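Local coordinates for MMACHC-like protein (Caenorhabditis elegans, PDB 5UJC) that probably catalyses the reductive removal of the upper ligand from cyanocobalamin and alkylcobalamins, with flavin or glutathione, in vitamin B12 trafficking, at residues Asp63-Ala68 with Glu258-Trp263; Asp100-Met105 with Phe186-Ile191; Val215-Glu220 with Arg232-Pro237. One frame throughout, in Å; residues are numbered along the deposited sequence. Where two conformers were deposited one is given.

Interaction 1: Asp63-Ala68 with Glu258-Trp263; sequences DMFDVA and EVLRPW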
# COMPACT_ATOMS: atom_id res chain seq x y z
N ASP A 63 -2.71 -2.64 -11.63
CA ASP A 63 -1.83 -3.41 -12.51
C ASP A 63 -0.67 -4.14 -11.81
O ASP A 63 -0.07 -5.02 -12.40
CB ASP A 63 -1.30 -2.56 -13.66
CG ASP A 63 -2.34 -2.29 -14.73
OD1 ASP A 63 -3.38 -2.96 -14.76
OD2 ASP A 63 -2.10 -1.44 -15.58
N MET A 64 -0.39 -3.83 -10.53
CA MET A 64 0.63 -4.59 -9.82
C MET A 64 0.27 -6.07 -9.84
O MET A 64 1.06 -6.92 -10.26
CB MET A 64 0.82 -4.12 -8.38
CG MET A 64 2.00 -4.80 -7.68
SD MET A 64 1.72 -5.20 -5.94
CE MET A 64 0.41 -6.45 -6.05
N PHE A 65 -0.95 -6.37 -9.42
CA PHE A 65 -1.44 -7.75 -9.43
C PHE A 65 -1.77 -8.21 -10.87
O PHE A 65 -1.39 -9.30 -11.30
CB PHE A 65 -2.66 -7.85 -8.52
CG PHE A 65 -3.30 -9.21 -8.47
CD1 PHE A 65 -4.26 -9.58 -9.42
CD2 PHE A 65 -2.97 -10.11 -7.47
CE1 PHE A 65 -4.91 -10.80 -9.31
CE2 PHE A 65 -3.57 -11.35 -7.41
CZ PHE A 65 -4.56 -11.68 -8.32
N ASP A 66 -2.55 -7.39 -11.59
CA ASP A 66 -3.12 -7.83 -12.86
C ASP A 66 -2.10 -7.99 -13.99
O ASP A 66 -2.34 -8.74 -14.91
CB ASP A 66 -4.26 -6.91 -13.30
CG ASP A 66 -5.49 -7.01 -12.39
OD1 ASP A 66 -5.78 -8.11 -11.93
OD2 ASP A 66 -6.21 -5.98 -12.21
N VAL A 67 -1.00 -7.25 -13.91
CA VAL A 67 0.02 -7.27 -14.94
C VAL A 67 1.34 -7.82 -14.40
O VAL A 67 1.81 -8.88 -14.85
CB VAL A 67 0.22 -5.90 -15.58
CG1 VAL A 67 1.33 -5.95 -16.64
CG2 VAL A 67 -1.08 -5.39 -16.18
N ALA A 68 1.94 -7.13 -13.43
CA ALA A 68 3.32 -7.48 -13.01
C ALA A 68 3.38 -8.84 -12.28
O ALA A 68 4.22 -9.69 -12.59
CB ALA A 68 3.92 -6.38 -12.17
N GLU A 258 -5.78 -21.18 -6.02
CA GLU A 258 -6.66 -21.70 -7.05
C GLU A 258 -7.27 -20.59 -7.94
O GLU A 258 -7.57 -20.83 -9.12
CB GLU A 258 -7.76 -22.59 -6.47
CG GLU A 258 -7.28 -23.99 -6.07
CD GLU A 258 -6.68 -24.80 -7.22
OE1 GLU A 258 -7.14 -24.67 -8.39
OE2 GLU A 258 -5.76 -25.60 -6.96
N VAL A 259 -7.37 -19.38 -7.40
CA VAL A 259 -7.82 -18.23 -8.19
C VAL A 259 -6.86 -17.95 -9.38
O VAL A 259 -7.28 -17.46 -10.43
CB VAL A 259 -7.99 -16.98 -7.29
CG1 VAL A 259 -8.37 -15.76 -8.09
CG2 VAL A 259 -9.03 -17.25 -6.22
N LEU A 260 -5.58 -18.30 -9.20
CA LEU A 260 -4.55 -18.02 -10.19
C LEU A 260 -4.34 -19.12 -11.21
O LEU A 260 -3.64 -18.90 -12.20
CB LEU A 260 -3.22 -17.73 -9.50
CG LEU A 260 -3.25 -16.63 -8.46
CD1 LEU A 260 -1.84 -16.36 -7.96
CD2 LEU A 260 -3.86 -15.30 -8.97
N ARG A 261 -4.92 -20.30 -10.99
CA ARG A 261 -4.66 -21.43 -11.87
C ARG A 261 -4.88 -21.09 -13.39
O ARG A 261 -4.01 -21.41 -14.23
CB ARG A 261 -5.45 -22.67 -11.44
CG ARG A 261 -5.13 -23.90 -12.29
CD ARG A 261 -5.98 -25.09 -11.91
NE ARG A 261 -5.64 -25.60 -10.58
CZ ARG A 261 -4.70 -26.52 -10.33
NH1 ARG A 261 -3.97 -27.05 -11.31
NH2 ARG A 261 -4.48 -26.92 -9.09
N PRO A 262 -5.97 -20.39 -13.72
CA PRO A 262 -6.18 -20.09 -15.14
C PRO A 262 -5.06 -19.28 -15.83
O PRO A 262 -4.87 -19.41 -17.03
CB PRO A 262 -7.51 -19.31 -15.15
CG PRO A 262 -8.24 -19.82 -13.95
CD PRO A 262 -7.15 -20.00 -12.91
N TRP A 263 -4.35 -18.43 -15.08
CA TRP A 263 -3.27 -17.65 -15.64
C TRP A 263 -2.18 -18.51 -16.28
O TRP A 263 -1.44 -18.03 -17.16
CB TRP A 263 -2.62 -16.81 -14.55
CG TRP A 263 -3.40 -15.64 -14.08
CD1 TRP A 263 -4.58 -15.15 -14.57
CD2 TRP A 263 -2.97 -14.72 -13.05
NE1 TRP A 263 -4.93 -13.98 -13.87
CE2 TRP A 263 -3.94 -13.69 -12.96
CE3 TRP A 263 -1.84 -14.66 -12.22
CZ2 TRP A 263 -3.80 -12.60 -12.08
CZ3 TRP A 263 -1.70 -13.62 -11.34
CH2 TRP A 263 -2.69 -12.59 -11.27
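Phe65 and Trp263 meet as two rings set obliquely to one another: their planes make 56°, and the centroid of the Phe65 ring lies 5.0 Å from that of the tryptophan's six-membered ring. The far corner of the indole does the touching. Trp263 CH2 sits over one face of the phenyl ring, displaced toward its rim, 3.5 Å from Phe65 CE1. With CG anti to the backbone N (chi1 178°), Phe65 carries its ring off the helix and against this corner. Leu260 joins them: its CD2 lies over a face of the indole near the rim and approaches Phe65 CZ at 3.7 Å. Phe248 of helix 243-250 and Phe69 also meet the phenyl ring, and Arg70 makes a cation-pi contact with Trp263. On helix 257-265, Arg261 grips Glu258 side-on, NE to OE1 at 2.8 Å and NH2 to OE2. Were Phe65 replaced by an alanine, Trp263 CH2 and Leu260 CD2 would probably face a gap between the helices, and the indole might turn more freely. The pairing illustrates a division of labour: between the segments the contact rests on apolar and aromatic surfaces, whose hold depends on shape and burial, whereas the charge of Arg261 is met by Glu258, Glu265 and Asp84, none of them on helix 62-80.

Interaction 2: Asp100-Met105 with Phe186-Ile191; sequences DRLEIM and FRSVLI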
# COMPACT_ATOMS: atom_id res chain seq x y z
N ASP A 100 11.20 -9.74 -4.72
CA ASP A 100 11.98 -9.85 -5.95
C ASP A 100 12.06 -8.51 -6.67
O ASP A 100 13.14 -8.09 -7.09
CB ASP A 100 11.38 -10.90 -6.89
CG ASP A 100 11.75 -12.30 -6.52
OD1 ASP A 100 12.56 -12.49 -5.60
OD2 ASP A 100 11.21 -13.23 -7.17
N ARG A 101 10.93 -7.80 -6.78
CA ARG A 101 10.93 -6.54 -7.49
C ARG A 101 11.71 -5.47 -6.71
O ARG A 101 12.45 -4.68 -7.30
CB ARG A 101 9.51 -6.09 -7.79
CG ARG A 101 8.72 -7.08 -8.66
CD ARG A 101 9.40 -7.29 -10.02
NE ARG A 101 9.76 -6.00 -10.60
CZ ARG A 101 8.96 -5.25 -11.34
NH1 ARG A 101 7.78 -5.71 -11.76
NH2 ARG A 101 9.34 -4.03 -11.70
N LEU A 102 11.59 -5.49 -5.38
CA LEU A 102 12.30 -4.53 -4.57
C LEU A 102 13.82 -4.77 -4.60
O LEU A 102 14.60 -3.83 -4.54
CB LEU A 102 11.78 -4.56 -3.13
CG LEU A 102 10.42 -3.88 -2.95
CD1 LEU A 102 9.79 -4.32 -1.62
CD2 LEU A 102 10.57 -2.37 -3.00
N GLU A 103 14.23 -6.04 -4.69
CA GLU A 103 15.65 -6.36 -4.79
C GLU A 103 16.22 -5.86 -6.11
O GLU A 103 17.30 -5.30 -6.14
CB GLU A 103 15.89 -7.86 -4.63
CG GLU A 103 17.35 -8.28 -4.73
CD GLU A 103 18.28 -7.45 -3.83
OE1 GLU A 103 17.86 -7.06 -2.71
OE2 GLU A 103 19.44 -7.21 -4.23
N ILE A 104 15.48 -6.04 -7.20
CA ILE A 104 15.92 -5.53 -8.51
C ILE A 104 16.08 -3.99 -8.49
O ILE A 104 17.08 -3.44 -8.97
CB ILE A 104 14.97 -5.99 -9.62
CG1 ILE A 104 15.12 -7.52 -9.82
CG2 ILE A 104 15.24 -5.25 -10.93
CD1 ILE A 104 13.98 -8.18 -10.56
N MET A 105 15.10 -3.33 -7.90
CA MET A 105 15.15 -1.91 -7.73
C MET A 105 16.36 -1.50 -6.87
O MET A 105 17.06 -0.56 -7.20
CB MET A 105 13.85 -1.41 -7.09
CG MET A 105 13.78 0.08 -6.89
SD MET A 105 14.54 0.61 -5.35
CE MET A 105 13.34 -0.01 -4.23
N PHE A 186 -0.91 0.37 -0.03
CA PHE A 186 0.42 0.85 0.35
C PHE A 186 1.36 -0.36 0.45
O PHE A 186 0.94 -1.42 0.84
CB PHE A 186 0.35 1.58 1.67
CG PHE A 186 -0.54 2.78 1.64
CD1 PHE A 186 -0.16 3.93 0.95
CD2 PHE A 186 -1.80 2.76 2.24
CE1 PHE A 186 -0.98 5.05 0.93
CE2 PHE A 186 -2.61 3.89 2.24
CZ PHE A 186 -2.22 5.01 1.59
N ARG A 187 2.60 -0.19 0.03
CA ARG A 187 3.53 -1.33 0.02
C ARG A 187 4.77 -1.09 0.88
O ARG A 187 5.09 -1.93 1.73
CB ARG A 187 3.93 -1.72 -1.42
CG ARG A 187 2.74 -2.24 -2.23
CD ARG A 187 2.17 -3.52 -1.65
NE ARG A 187 1.01 -4.02 -2.40
CZ ARG A 187 0.24 -5.00 -1.97
NH1 ARG A 187 0.58 -5.70 -0.88
NH2 ARG A 187 -0.88 -5.30 -2.63
N SER A 188 5.52 -0.03 0.62
CA SER A 188 6.80 0.15 1.29
C SER A 188 7.12 1.62 1.45
O SER A 188 6.64 2.47 0.69
CB SER A 188 7.97 -0.53 0.52
OG SER A 188 7.74 -1.91 0.32
N VAL A 189 7.94 1.92 2.44
CA VAL A 189 8.55 3.22 2.57
C VAL A 189 10.06 3.05 2.59
O VAL A 189 10.59 2.20 3.31
CB VAL A 189 8.09 3.95 3.84
CG1 VAL A 189 8.97 5.15 4.13
CG2 VAL A 189 6.62 4.37 3.74
N LEU A 190 10.73 3.83 1.76
CA LEU A 190 12.19 3.93 1.73
C LEU A 190 12.60 5.18 2.47
O LEU A 190 12.05 6.26 2.22
CB LEU A 190 12.69 4.00 0.30
CG LEU A 190 12.22 2.93 -0.67
CD1 LEU A 190 12.75 3.22 -2.05
CD2 LEU A 190 12.60 1.56 -0.24
N ILE A 191 13.53 5.05 3.40
CA ILE A 191 14.02 6.19 4.16
C ILE A 191 15.51 6.35 3.85
O ILE A 191 16.24 5.39 3.87
CB ILE A 191 13.82 5.98 5.67
CG1 ILE A 191 12.33 5.70 5.97
CG2 ILE A 191 14.31 7.21 6.46
CD1 ILE A 191 12.02 5.38 7.43
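Leu102 and Met105 meet Ser188 and Leu190 through aliphatic branches, a thioether methyl and a hydroxyl, while the flat groups of the strand are engaged elsewhere. The Phe186 ring packs edge-to-face with Phe184 and touches Met134 and Gln135, and the guanidinium of Arg187 bonds through NE to Ser60 OG. In the contact itself, Met105 and Leu190 reach for one another tip to tip, with Met105 CE 3.9 Å from Leu190 CD1. The methionine leaves its helix with CG anti to the backbone N (chi1 -179°) and then bends at both following torsions, which brings its terminal methyl round to the leucine. One turn earlier, Leu102 CD1 approaches Ser188 OG at 3.7 Å. That hydroxyl is hydrogen-bonded to His120 ND1, so the leucine methyl lies against a polar atom already provided for. A classic beta bulge, in which Arg187 and Ser188 both face Ile58 of the adjoining strand, interrupts the regular alternation just here. Val15 of helix 5-18 touches both Met105 and Leu190; on the same strand as Leu190, Phe186 lines the cobalamin pocket, its O hydrogen-bonded to N29 of the bound methylcobalamin. The example shows how a helix can be laid on a sheet by few, lightly touching side chains: the contact is essentially apolar, and the buried serine hydroxyl is hydrogen-bonded to His120 of the neighbouring strand 117-120.

Interaction 3: Val215-Glu220 with Arg232-Pro237; sequences VRTALE and RDFGNP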
# COMPACT_ATOMS: atom_id res chain seq x y z
N VAL A 215 -18.62 9.31 4.16
CA VAL A 215 -17.41 8.81 4.83
C VAL A 215 -17.78 7.72 5.82
O VAL A 215 -17.15 6.65 5.84
CB VAL A 215 -16.64 9.95 5.56
CG1 VAL A 215 -15.47 9.39 6.35
CG2 VAL A 215 -16.18 11.00 4.57
N ARG A 216 -18.82 7.96 6.63
CA ARG A 216 -19.19 6.97 7.62
C ARG A 216 -19.67 5.66 6.95
O ARG A 216 -19.31 4.57 7.39
CB ARG A 216 -20.24 7.51 8.61
CG ARG A 216 -19.68 8.56 9.58
CD ARG A 216 -20.68 8.97 10.67
NE ARG A 216 -21.55 10.00 10.17
CZ ARG A 216 -21.32 11.33 10.26
NH1 ARG A 216 -22.16 12.16 9.70
NH2 ARG A 216 -20.25 11.82 10.92
N THR A 217 -20.39 5.78 5.85
CA THR A 217 -20.84 4.60 5.10
C THR A 217 -19.63 3.84 4.53
O THR A 217 -19.57 2.62 4.61
CB THR A 217 -21.80 4.98 3.99
OG1 THR A 217 -22.94 5.62 4.56
CG2 THR A 217 -22.27 3.75 3.22
N ALA A 218 -18.68 4.57 3.97
CA ALA A 218 -17.48 3.95 3.40
C ALA A 218 -16.71 3.19 4.48
O ALA A 218 -16.24 2.05 4.25
CB ALA A 218 -16.59 5.01 2.76
N LEU A 219 -16.58 3.80 5.66
CA LEU A 219 -15.85 3.17 6.73
C LEU A 219 -16.56 1.91 7.25
O LEU A 219 -15.89 0.91 7.59
CB LEU A 219 -15.57 4.15 7.86
CG LEU A 219 -14.56 5.26 7.54
CD1 LEU A 219 -14.50 6.32 8.61
CD2 LEU A 219 -13.22 4.68 7.30
N GLU A 220 -17.88 1.94 7.30
CA GLU A 220 -18.65 0.73 7.64
C GLU A 220 -18.49 -0.36 6.57
O GLU A 220 -18.30 -1.51 6.91
CB GLU A 220 -20.12 1.07 7.86
CG GLU A 220 -20.33 1.91 9.14
CD GLU A 220 -21.78 2.23 9.44
OE1 GLU A 220 -22.67 1.62 8.84
OE2 GLU A 220 -22.02 3.09 10.34
N ARG A 232 -14.10 -0.06 -2.10
CA ARG A 232 -13.09 0.43 -3.04
C ARG A 232 -13.64 1.42 -4.05
O ARG A 232 -12.87 2.18 -4.67
CB ARG A 232 -12.41 -0.74 -3.76
CG ARG A 232 -11.78 -1.78 -2.84
CD ARG A 232 -11.07 -2.86 -3.63
NE ARG A 232 -10.73 -4.03 -2.83
CZ ARG A 232 -9.60 -4.17 -2.14
NH1 ARG A 232 -8.69 -3.20 -2.11
NH2 ARG A 232 -9.38 -5.29 -1.47
N ASP A 233 -14.96 1.38 -4.26
CA ASP A 233 -15.58 2.20 -5.29
C ASP A 233 -16.06 3.56 -4.80
O ASP A 233 -16.62 4.34 -5.58
CB ASP A 233 -16.72 1.43 -5.95
CG ASP A 233 -16.22 0.37 -6.87
OD1 ASP A 233 -15.18 0.62 -7.52
OD2 ASP A 233 -16.87 -0.69 -6.97
N PHE A 234 -15.79 3.89 -3.54
CA PHE A 234 -16.03 5.26 -3.09
C PHE A 234 -15.07 6.21 -3.81
O PHE A 234 -13.89 5.90 -3.98
CB PHE A 234 -15.95 5.36 -1.58
CG PHE A 234 -17.17 4.83 -0.90
CD1 PHE A 234 -17.31 3.48 -0.66
CD2 PHE A 234 -18.22 5.67 -0.59
CE1 PHE A 234 -18.46 2.98 -0.09
CE2 PHE A 234 -19.37 5.18 0.01
CZ PHE A 234 -19.49 3.83 0.24
N GLY A 235 -15.64 7.34 -4.30
CA GLY A 235 -14.94 8.25 -5.20
C GLY A 235 -15.20 7.96 -6.67
O GLY A 235 -14.75 8.71 -7.54
N ASN A 236 -15.87 6.84 -6.95
CA ASN A 236 -16.19 6.42 -8.33
C ASN A 236 -14.96 6.35 -9.25
O ASN A 236 -14.97 6.89 -10.35
CB ASN A 236 -17.24 7.34 -8.95
CG ASN A 236 -18.49 7.43 -8.12
OD1 ASN A 236 -18.98 8.51 -7.82
ND2 ASN A 236 -19.03 6.28 -7.73
N PRO A 237 -13.90 5.65 -8.80
CA PRO A 237 -12.75 5.43 -9.66
C PRO A 237 -13.14 4.73 -10.98
O PRO A 237 -14.03 3.88 -10.98
CB PRO A 237 -11.85 4.51 -8.81
CG PRO A 237 -12.81 3.78 -7.94
CD PRO A 237 -13.86 4.77 -7.61
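Ala218 of helix 212-225 and Phe234 of the following loop bring their CA atoms to 6.8 Å, the loop being folded there into a type II beta turn from Asp233 to Asn236. The turn is closed by the bond from Asn236 N to Asp233 O, and Gly235 occupies its third position with phi at 94°, a backbone shape in which a side chain would collide with the Phe234 carbonyl. With CG anti to the carbonyl carbon (chi1 -77°), Phe234, second in the turn, carries its ring out from the loop to Ala218. The Ala218 methyl then comes down almost exactly on the middle of one face: CB is 3.6 Å from the centroid of the Phe234 ring and only 7° off the ring normal, a clear CH-pi contact. The ring's outer end reaches past the methyl to the helix backbone, with Phe234 CZ 3.7 Å from Ala218 CA. Thr217 adds a looser touch, CG2 to Phe234 CZ at 4.1 Å, the two side chains crossing at about a right angle; its OG1 is turned to Glu213 O within the helix. Leu176 of strand 174-176 also packs on Phe234, and the residues before it are held by polar bonds, Asp233 to Arg240 and His183, Arg232 to Ser229 and the carbonyl of Gly182. The small alanine probably allows the ring to come this near the helix backbone. The arrangement is that of a helix followed by a loop that folds back on it, with a glycine-containing type II turn presenting an aromatic residue to the helix surface. In this MMACHC family protein it packs the loop about 10 Å from the bound methylcobalamin, measured from the Phe234 side chain.

In the fold
After helix 5-18 and strands 25-31 and 53-60, the chain enters helix 62-80, where interaction 1 opens; helix 93-109 opens interaction 2. Strand 185-196, inside the four-stranded antiparallel sheet, packs against helix 93-109 and closes interaction 2. Helix 212-225 follows, and interaction 3 closes a short local loop when residues 232-237 fold back on it. Only helix 257-265, near the C terminus, closes interaction 1. Interactions 2 and 3 are therefore nested, one after the other, within the long loop of interaction 1, and none cross. Interactions 1 and 2 touch in at least one modelled conformer, Met64 with Arg187 and Ala68 with Arg101, whereas interaction 3 lies across the chain's centre from interaction 2.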